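Local coordinates for CELL WALL surface anchor family protein (Streptococcus pneumoniae, PDB 2WW8), which serves as the adhesin of the pneumococcal pilus and probably recognises host cells through an integrin I-like domain that carries a magnesium ion, at residues Pro224-Ile229 / Leu322-Asp327; Glu368-Gln373 / Asp530-Phe535. One frame throughout, in Å; residues are numbered along the deposited sequence.

Contact 1 of 2, residues Pro224-Ile229 / Leu322-Asp327; sequences PLDVVI and LKLTND
The buried carboxylate of Asp226, whose apolar stem meets Leu324, is gripped at both oxygens: OD1 forms salt bridges with Arg375 NH2 and Arg269 NH1, while OD2 is hydrogen-bonded to Ser378 OG. Two guanidinium groups at one oxygen would favour the ionised form, and the bond at OD2 should restrict rotation of the group. Across from it, Leu324 divides its two methyls between different targets. Leu324 CD1 lies 4.0 Å from Asp226 CG and about as near its CB, a van der Waals contact along the flank of the acid. Leu324 CD2 reaches the strand backbone instead, 3.5 Å from Val227 O. With CG anti to its own carbonyl carbon (chi1 -81°), Leu324 carries both methyls toward the strand, crossing the Asp226 side chain at about a right angle. No hydrogen bond joins Pro224-Ile229 to Leu322-Asp327, and the nearest CA atoms, of Asp226 and Leu324, are 7.0 Å apart; the evidence is therefore for van der Waals contact of a leucine with polar groups of the strand, and not for strand pairing. Past Leu324 the chain is braced by an ST turn, Asp327 N donating to Thr325 OG1 at 3.1 Å (159°), and Asp327 then caps helix 328-337 through Asp330 N. In the fold, strand 225-232 runs between strands 269-275 and 379-386 of the parallel sheet. Val227 and Ile229 face helix 247-263, whereas Val228 packs on helix 359-373; Leu324 fits beside that second helix, touching Ile369 as well as Arg269 and Ala271 of the neighbouring strand.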
ATOM      1  N   PRO A 224      34.650  -1.689   4.848  1.00 16.87           N
ATOM      2  CA  PRO A 224      33.494  -2.547   4.697  1.00 16.86           C
ATOM      3  C   PRO A 224      33.907  -3.972   5.067  1.00 14.72           C
ATOM      4  O   PRO A 224      35.092  -4.228   5.346  1.00 14.76           O
ATOM      5  CB  PRO A 224      33.144  -2.373   3.222  1.00 16.35           C
ATOM      6  CG  PRO A 224      34.482  -2.335   2.596  1.00 14.80           C
ATOM      7  CD  PRO A 224      35.281  -1.436   3.539  1.00 16.75           C
ATOM      8  N   LEU A 225      32.913  -4.856   5.093  1.00 13.70           N
ATOM      9  CA  LEU A 225      33.127  -6.281   5.428  1.00 12.49           C
ATOM     10  C   LEU A 225      33.151  -7.179   4.213  1.00 11.41           C
ATOM     11  O   LEU A 225      32.338  -7.009   3.315  1.00 11.40           O
ATOM     12  CB  LEU A 225      31.962  -6.789   6.279  1.00 10.98           C
ATOM     13  CG  LEU A 225      31.665  -5.980   7.551  1.00 14.20           C
ATOM     14  CD1 LEU A 225      30.402  -6.572   8.194  1.00 13.07           C
ATOM     15  CD2 LEU A 225      32.846  -6.034   8.543  1.00 12.98           C
ATOM     16  N   ASP A 226      34.068  -8.146   4.213  1.00 13.52           N
ATOM     17  CA  ASP A 226      34.136  -9.266   3.280  1.00 13.06           C
ATOM     18  C   ASP A 226      33.962 -10.529   4.145  1.00 11.87           C
ATOM     19  O   ASP A 226      34.826 -10.872   4.953  1.00 14.49           O
ATOM     20  CB  ASP A 226      35.498  -9.327   2.521  1.00 10.49           C
ATOM     21  CG  ASP A 226      35.556  -8.378   1.305  1.00 14.91           C
ATOM     22  OD1 ASP A 226      34.514  -8.038   0.700  1.00 14.57           O
ATOM     23  OD2 ASP A 226      36.666  -7.899   0.983  1.00 13.72           O
ATOM     24  N   VAL A 227      32.859 -11.230   3.953  1.00 13.55           N
ATOM     25  CA  VAL A 227      32.419 -12.258   4.874  1.00 11.59           C
ATOM     26  C   VAL A 227      32.232 -13.602   4.154  1.00 12.60           C
ATOM     27  O   VAL A 227      31.566 -13.671   3.136  1.00 13.00           O
ATOM     28  CB  VAL A 227      31.068 -11.873   5.546  1.00 12.36           C
ATOM     29  CG1 VAL A 227      30.717 -12.917   6.567  1.00  9.64           C
ATOM     30  CG2 VAL A 227      31.141 -10.431   6.193  1.00  8.77           C
ATOM     31  N   VAL A 228      32.811 -14.671   4.705  1.00 12.10           N
ATOM     32  CA  VAL A 228      32.453 -16.011   4.225  1.00 12.86           C
ATOM     33  C   VAL A 228      31.623 -16.719   5.328  1.00 13.34           C
ATOM     34  O   VAL A 228      31.971 -16.707   6.517  1.00 12.89           O
ATOM     35  CB  VAL A 228      33.709 -16.860   3.980  1.00 11.18           C
ATOM     36  CG1 VAL A 228      33.294 -18.323   3.536  1.00 12.64           C
ATOM     37  CG2 VAL A 228      34.642 -16.149   2.895  1.00 11.33           C
ATOM     38  N   ILE A 229      30.519 -17.326   4.927  1.00 14.05           N
ATOM     39  CA  ILE A 229      29.749 -18.172   5.891  1.00 15.67           C
ATOM     40  C   ILE A 229      30.022 -19.638   5.594  1.00 14.93           C
ATOM     41  O   ILE A 229      29.875 -20.040   4.434  1.00 14.04           O
ATOM     42  CB  ILE A 229      28.268 -17.901   5.775  1.00 16.23           C
ATOM     43  CG1 ILE A 229      28.044 -16.465   6.194  1.00 17.20           C
ATOM     44  CG2 ILE A 229      27.429 -18.919   6.605  1.00 15.32           C
ATOM     45  CD1 ILE A 229      26.629 -15.979   6.006  1.00 23.99           C
ATOM     46  N   LEU A 322      30.450 -19.523  -4.197  1.00 14.41           N
ATOM     47  CA  LEU A 322      31.875 -19.460  -3.866  1.00 15.60           C
ATOM     48  C   LEU A 322      32.517 -18.148  -4.355  1.00 16.63           C
ATOM     49  O   LEU A 322      33.715 -18.137  -4.639  1.00 17.65           O
ATOM     50  CB  LEU A 322      32.640 -20.612  -4.516  1.00 15.07           C
ATOM     51  CG  LEU A 322      32.222 -21.956  -3.934  1.00 16.44           C
ATOM     52  CD1 LEU A 322      32.791 -23.188  -4.681  1.00 15.64           C
ATOM     53  CD2 LEU A 322      32.360 -22.042  -2.419  1.00 13.41           C
ATOM     54  N   LYS A 323      31.723 -17.084  -4.470  1.00 16.68           N
ATOM     55  CA  LYS A 323      32.172 -15.770  -4.907  1.00 16.46           C
ATOM     56  C   LYS A 323      31.644 -14.680  -3.947  1.00 17.29           C
ATOM     57  O   LYS A 323      30.410 -14.614  -3.645  1.00 15.07           O
ATOM     58  CB  LYS A 323      31.654 -15.573  -6.320  1.00 17.10           C
ATOM     59  CG  LYS A 323      32.299 -14.433  -7.095  1.00 25.78           C
ATOM     60  CD  LYS A 323      31.545 -14.113  -8.396  1.00 35.77           C
ATOM     61  CE  LYS A 323      30.594 -12.939  -8.223  1.00 38.10           C
ATOM     62  NZ  LYS A 323      29.552 -12.962  -9.284  1.00 44.35           N
ATOM     63  N   LEU A 324      32.577 -13.885  -3.390  1.00 16.17           N
ATOM     64  CA  LEU A 324      32.235 -12.707  -2.560  1.00 14.21           C
ATOM     65  C   LEU A 324      31.440 -11.772  -3.451  1.00 14.83           C
ATOM     66  O   LEU A 324      31.898 -11.436  -4.561  1.00 12.71           O
ATOM     67  CB  LEU A 324      33.502 -11.964  -2.106  1.00 12.88           C
ATOM     68  CG  LEU A 324      34.161 -12.621  -0.891  1.00 12.46           C
ATOM     69  CD1 LEU A 324      35.439 -11.850  -0.626  1.00 10.31           C
ATOM     70  CD2 LEU A 324      33.200 -12.612   0.274  1.00 12.85           C
ATOM     71  N   THR A 325      30.253 -11.347  -3.017  1.00 14.02           N
ATOM     72  CA  THR A 325      29.392 -10.557  -3.894  1.00 13.30           C
ATOM     73  C   THR A 325      28.593  -9.541  -3.068  1.00 14.34           C
ATOM     74  O   THR A 325      28.226  -9.865  -1.932  1.00 12.68           O
ATOM     75  CB  THR A 325      28.374 -11.414  -4.699  1.00 13.35           C
ATOM     76  OG1 THR A 325      27.612 -10.576  -5.587  1.00 12.98           O
ATOM     77  CG2 THR A 325      27.352 -12.123  -3.835  1.00 14.14           C
ATOM     78  N   ASN A 326      28.280  -8.378  -3.646  1.00 14.38           N
ATOM     79  CA  ASN A 326      27.292  -7.457  -3.067  1.00 14.32           C
ATOM     80  C   ASN A 326      26.211  -7.098  -4.089  1.00 15.57           C
ATOM     81  O   ASN A 326      25.424  -6.159  -3.918  1.00 13.93           O
ATOM     82  CB  ASN A 326      27.964  -6.185  -2.529  1.00 13.82           C
ATOM     83  CG  ASN A 326      28.608  -5.356  -3.655  1.00 17.26           C
ATOM     84  OD1 ASN A 326      28.657  -5.784  -4.798  1.00 16.25           O
ATOM     85  ND2 ASN A 326      29.060  -4.152  -3.343  1.00 24.20           N
ATOM     86  N   ASP A 327      26.180  -7.841  -5.188  1.00 14.98           N
ATOM     87  CA  ASP A 327      25.150  -7.551  -6.189  1.00 15.77           C
ATOM     88  C   ASP A 327      23.801  -8.133  -5.678  1.00 16.76           C
ATOM     89  O   ASP A 327      23.745  -9.302  -5.300  1.00 15.29           O
ATOM     90  CB  ASP A 327      25.562  -8.244  -7.503  1.00 16.28           C
ATOM     91  CG  ASP A 327      24.424  -8.264  -8.519  1.00 18.84           C
ATOM     92  OD1 ASP A 327      23.541  -9.159  -8.477  1.00 18.56           O
ATOM     93  OD2 ASP A 327      24.418  -7.343  -9.347  1.00 21.58           O
TER

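Contact 2 of 2, residues Glu368-Gln373 / Asp530-Phe535; sequences EILTQQ and DGYDVF. With CA (calcium ion), chain C.
The Tyr532 ring is sandwiched between an aliphatic methyl and the stem of a metal ligand. Over the centre of one face sits Leu370 CD1, 3.8 Å from the ring centroid and only 9° off the normal, which meets the criteria for a CH-pi contact. On the opposite face Asp530 CB stands 3.6 Å above the ring plane, shifted toward the rim. At the phenol end, Leu370 CB approaches Tyr532 OH to 3.6 Å, so the leucine follows the ring from its middle to its hydroxyl; the two side chains reach toward each other from helix and loop. The hydroxyl is hydrogen-bonded to Asp367 OD1, an atom that also binds the calcium ion, which makes Tyr532 a second-shell residue likely to help position a first-shell carboxylate. Asp530 binds the same ion directly, through OD2 at 2.4 Å. Its other oxygen stays off the metal: Asp530 OD1 instead accepts from a calcium-bound water 2.7 Å away, so that both ends of the carboxylate are fixed. From the helix, Thr371 contributes at second hand: its OG1 receives a hydrogen bond of 2.6 Å from another metal-bound water, and is itself bonded to Asp367 O one turn earlier. Three waters, Asp530 and three further atoms, among them Asp367 OD1 and Asn526 O, make up a sevenfold shell, a common coordination number for calcium. Beneath this site Leu370 also packs on Val228 and Ile382. The arrangement is that of a helix laid against a parallel sheet, as in the Rossmann-like von Willebrand A fold of integrin inserted domains, with a calcium site tying helix 359-373 to the loop leading into strand 533-539.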
ATOM      1  N   GLU A 368      40.826 -19.599   1.054  1.00 13.14           N
ATOM      2  CA  GLU A 368      40.996 -19.389  -0.385  1.00 14.25           C
ATOM      3  C   GLU A 368      40.158 -18.233  -0.927  1.00 11.97           C
ATOM      4  O   GLU A 368      40.674 -17.338  -1.622  1.00 12.07           O
ATOM      5  CB  GLU A 368      40.672 -20.688  -1.169  1.00 15.66           C
ATOM      6  CG  GLU A 368      40.692 -20.553  -2.663  1.00 18.56           C
ATOM      7  CD  GLU A 368      40.490 -21.929  -3.355  1.00 31.51           C
ATOM      8  OE1 GLU A 368      40.025 -22.942  -2.775  1.00 30.01           O
ATOM      9  OE2 GLU A 368      40.856 -22.031  -4.532  1.00 34.79           O
ATOM     10  N   ILE A 369      38.864 -18.229  -0.623  1.00 11.40           N
ATOM     11  CA  ILE A 369      37.997 -17.131  -1.049  1.00 11.76           C
ATOM     12  C   ILE A 369      38.503 -15.765  -0.549  1.00 13.59           C
ATOM     13  O   ILE A 369      38.587 -14.826  -1.327  1.00 13.90           O
ATOM     14  CB  ILE A 369      36.527 -17.355  -0.613  1.00 12.71           C
ATOM     15  CG1 ILE A 369      36.001 -18.567  -1.400  1.00 17.17           C
ATOM     16  CG2 ILE A 369      35.677 -16.057  -0.762  1.00 11.82           C
ATOM     17  CD1 ILE A 369      34.670 -19.007  -0.882  1.00 13.63           C
ATOM     18  N   LEU A 370      38.780 -15.645   0.743  1.00 13.77           N
ATOM     19  CA  LEU A 370      39.259 -14.342   1.301  1.00 14.15           C
ATOM     20  C   LEU A 370      40.632 -13.975   0.737  1.00 14.07           C
ATOM     21  O   LEU A 370      40.842 -12.831   0.319  1.00 13.19           O
ATOM     22  CB  LEU A 370      39.289 -14.470   2.810  1.00 12.94           C
ATOM     23  CG  LEU A 370      37.914 -14.508   3.467  1.00 13.57           C
ATOM     24  CD1 LEU A 370      38.099 -14.925   4.910  1.00 12.35           C
ATOM     25  CD2 LEU A 370      37.182 -13.080   3.331  1.00 10.16           C
ATOM     26  N   THR A 371      41.538 -14.955   0.636  1.00 13.20           N
ATOM     27  CA  THR A 371      42.846 -14.667   0.070  1.00 13.43           C
ATOM     28  C   THR A 371      42.709 -14.146  -1.383  1.00 13.21           C
ATOM     29  O   THR A 371      43.359 -13.186  -1.813  1.00 11.97           O
ATOM     30  CB  THR A 371      43.803 -15.905   0.225  1.00 13.89           C
ATOM     31  OG1 THR A 371      44.027 -16.133   1.635  1.00 13.14           O
ATOM     32  CG2 THR A 371      45.167 -15.552  -0.407  1.00 16.37           C
ATOM     33  N   GLN A 372      41.892 -14.840  -2.168  1.00 10.89           N
ATOM     34  CA  GLN A 372      41.845 -14.562  -3.601  1.00 11.86           C
ATOM     35  C   GLN A 372      40.919 -13.411  -3.928  1.00 11.43           C
ATOM     36  O   GLN A 372      41.199 -12.673  -4.863  1.00 13.72           O
ATOM     37  CB  GLN A 372      41.392 -15.786  -4.370  1.00 12.34           C
ATOM     38  CG  GLN A 372      42.528 -16.809  -4.319  1.00 20.04           C
ATOM     39  CD  GLN A 372      42.156 -17.984  -5.155  1.00 29.20           C
ATOM     40  OE1 GLN A 372      41.085 -17.972  -5.768  1.00 30.64           O
ATOM     41  NE2 GLN A 372      42.999 -19.004  -5.185  1.00 31.16           N
ATOM     42  N   GLN A 373      39.852 -13.247  -3.153  1.00 10.10           N
ATOM     43  CA  GLN A 373      38.806 -12.298  -3.578  1.00 10.88           C
ATOM     44  C   GLN A 373      38.563 -11.099  -2.647  1.00  9.72           C
ATOM     45  O   GLN A 373      37.944 -10.150  -3.096  1.00 13.48           O
ATOM     46  CB  GLN A 373      37.487 -13.024  -3.757  1.00  9.48           C
ATOM     47  CG  GLN A 373      37.588 -14.287  -4.694  1.00 12.49           C
ATOM     48  CD  GLN A 373      36.215 -14.979  -4.711  1.00 15.79           C
ATOM     49  OE1 GLN A 373      35.189 -14.299  -4.782  1.00 16.71           O
ATOM     50  NE2 GLN A 373      36.175 -16.271  -4.643  1.00 12.40           N
ATOM     51  N   ASP A 530      46.454 -14.548   9.534  1.00 17.26           N
ATOM     52  CA  ASP A 530      45.786 -13.591   8.665  1.00 16.61           C
ATOM     53  C   ASP A 530      44.906 -12.516   9.316  1.00 17.95           C
ATOM     54  O   ASP A 530      44.519 -11.584   8.628  1.00 18.40           O
ATOM     55  CB  ASP A 530      44.942 -14.360   7.658  1.00 13.96           C
ATOM     56  CG  ASP A 530      45.813 -15.327   6.810  1.00 14.67           C
ATOM     57  OD1 ASP A 530      47.050 -15.166   6.724  1.00 16.13           O
ATOM     58  OD2 ASP A 530      45.238 -16.241   6.213  1.00 13.06           O
ATOM     59  N   GLY A 531      44.515 -12.633  10.581  1.00 17.06           N
ATOM     60  CA  GLY A 531      43.936 -11.433  11.204  1.00 17.38           C
ATOM     61  C   GLY A 531      42.430 -11.422  10.940  1.00 15.80           C
ATOM     62  O   GLY A 531      41.794 -10.408  11.180  1.00 17.08           O
ATOM     63  N   TYR A 532      41.861 -12.510  10.435  1.00 13.33           N
ATOM     64  CA  TYR A 532      40.417 -12.645  10.243  1.00 12.86           C
ATOM     65  C   TYR A 532      39.675 -12.608  11.569  1.00 13.87           C
ATOM     66  O   TYR A 532      40.212 -13.066  12.588  1.00 14.21           O
ATOM     67  CB  TYR A 532      40.041 -13.910   9.528  1.00 13.51           C
ATOM     68  CG  TYR A 532      40.669 -14.247   8.198  1.00 11.61           C
ATOM     69  CD1 TYR A 532      41.080 -13.257   7.299  1.00 13.91           C
ATOM     70  CD2 TYR A 532      40.885 -15.595   7.859  1.00 13.74           C
ATOM     71  CE1 TYR A 532      41.675 -13.599   6.051  1.00 11.69           C
ATOM     72  CE2 TYR A 532      41.464 -15.940   6.674  1.00 12.40           C
ATOM     73  CZ  TYR A 532      41.813 -14.947   5.755  1.00 14.17           C
ATOM     74  OH  TYR A 532      42.387 -15.297   4.544  1.00 13.12           O
ATOM     75  N   ASP A 533      38.465 -12.054  11.570  1.00 13.34           N
ATOM     76  CA  ASP A 533      37.519 -12.403  12.644  1.00 13.82           C
ATOM     77  C   ASP A 533      36.886 -13.761  12.271  1.00 13.48           C
ATOM     78  O   ASP A 533      36.224 -13.935  11.257  1.00 14.37           O
ATOM     79  CB  ASP A 533      36.423 -11.346  12.833  1.00 12.29           C
ATOM     80  CG  ASP A 533      36.998 -10.006  13.236  1.00 18.69           C
ATOM     81  OD1 ASP A 533      37.252  -9.853  14.448  1.00 21.79           O
ATOM     82  OD2 ASP A 533      37.202  -9.117  12.362  1.00 23.85           O
ATOM     83  N   VAL A 534      36.984 -14.736  13.159  1.00 14.29           N
ATOM     84  CA  VAL A 534      36.405 -16.069  12.891  1.00 13.30           C
ATOM     85  C   VAL A 534      35.532 -16.380  14.106  1.00 14.12           C
ATOM     86  O   VAL A 534      36.075 -16.508  15.228  1.00 11.20           O
ATOM     87  CB  VAL A 534      37.511 -17.144  12.783  1.00 12.08           C
ATOM     88  CG1 VAL A 534      36.874 -18.490  12.413  1.00 11.54           C
ATOM     89  CG2 VAL A 534      38.542 -16.722  11.700  1.00 14.30           C
ATOM     90  N   PHE A 535      34.240 -16.529  13.836  1.00 12.85           N
ATOM     91  CA  PHE A 535      33.184 -16.844  14.818  1.00 12.23           C
ATOM     92  C   PHE A 535      32.626 -18.252  14.532  1.00 13.60           C
ATOM     93  O   PHE A 535      32.392 -18.579  13.374  1.00 13.54           O
ATOM     94  CB  PHE A 535      32.025 -15.868  14.604  1.00 11.02           C
ATOM     95  CG  PHE A 535      32.406 -14.439  14.827  1.00 10.41           C
ATOM     96  CD1 PHE A 535      32.726 -13.990  16.107  1.00 14.62           C
ATOM     97  CD2 PHE A 535      32.442 -13.539  13.757  1.00  8.63           C
ATOM     98  CE1 PHE A 535      33.072 -12.638  16.366  1.00 13.07           C
ATOM     99  CE2 PHE A 535      32.789 -12.152  14.016  1.00 12.19           C
ATOM    100  CZ  PHE A 535      33.141 -11.724  15.306  1.00 12.52           C
TER
HETATM  101 CA    CA C1001      45.829 -18.074   4.832  1.00 21.55          CA
HETATM  102  O   HOH W   1      46.185 -16.627   2.926  1.00 18.54           O
HETATM  103  O   HOH W   2      48.049 -17.370   5.607  1.00 11.58           O
HETATM  104  O   HOH W   3      47.443 -19.590   3.959  1.00 19.77           O

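Contacts 1 and 2 lie against the same parallel sheet, their centres about 11 Å apart, and helix 359-373 joins them. The amide of Gln373, at the end of that helix, probably bonds twice to Leu322-Asp327: OE1 lies 3.0 Å from Leu324 N, and NE2 is 3.1 Å from Leu322 O. Arg269 supplies a second tie, since NH1 serves both Asp226 OD1 and Gln373 O. Between the strand and the helix, Leu370 CD2 packs 3.6 Å from Asp226 O. The calcium ion belongs to contact 2; in contact 1, the side chain of Leu324 is about 13 Å from a bound calcium ion. The magnesium ion is held separately, by Ser234, Ser236 and Asp387.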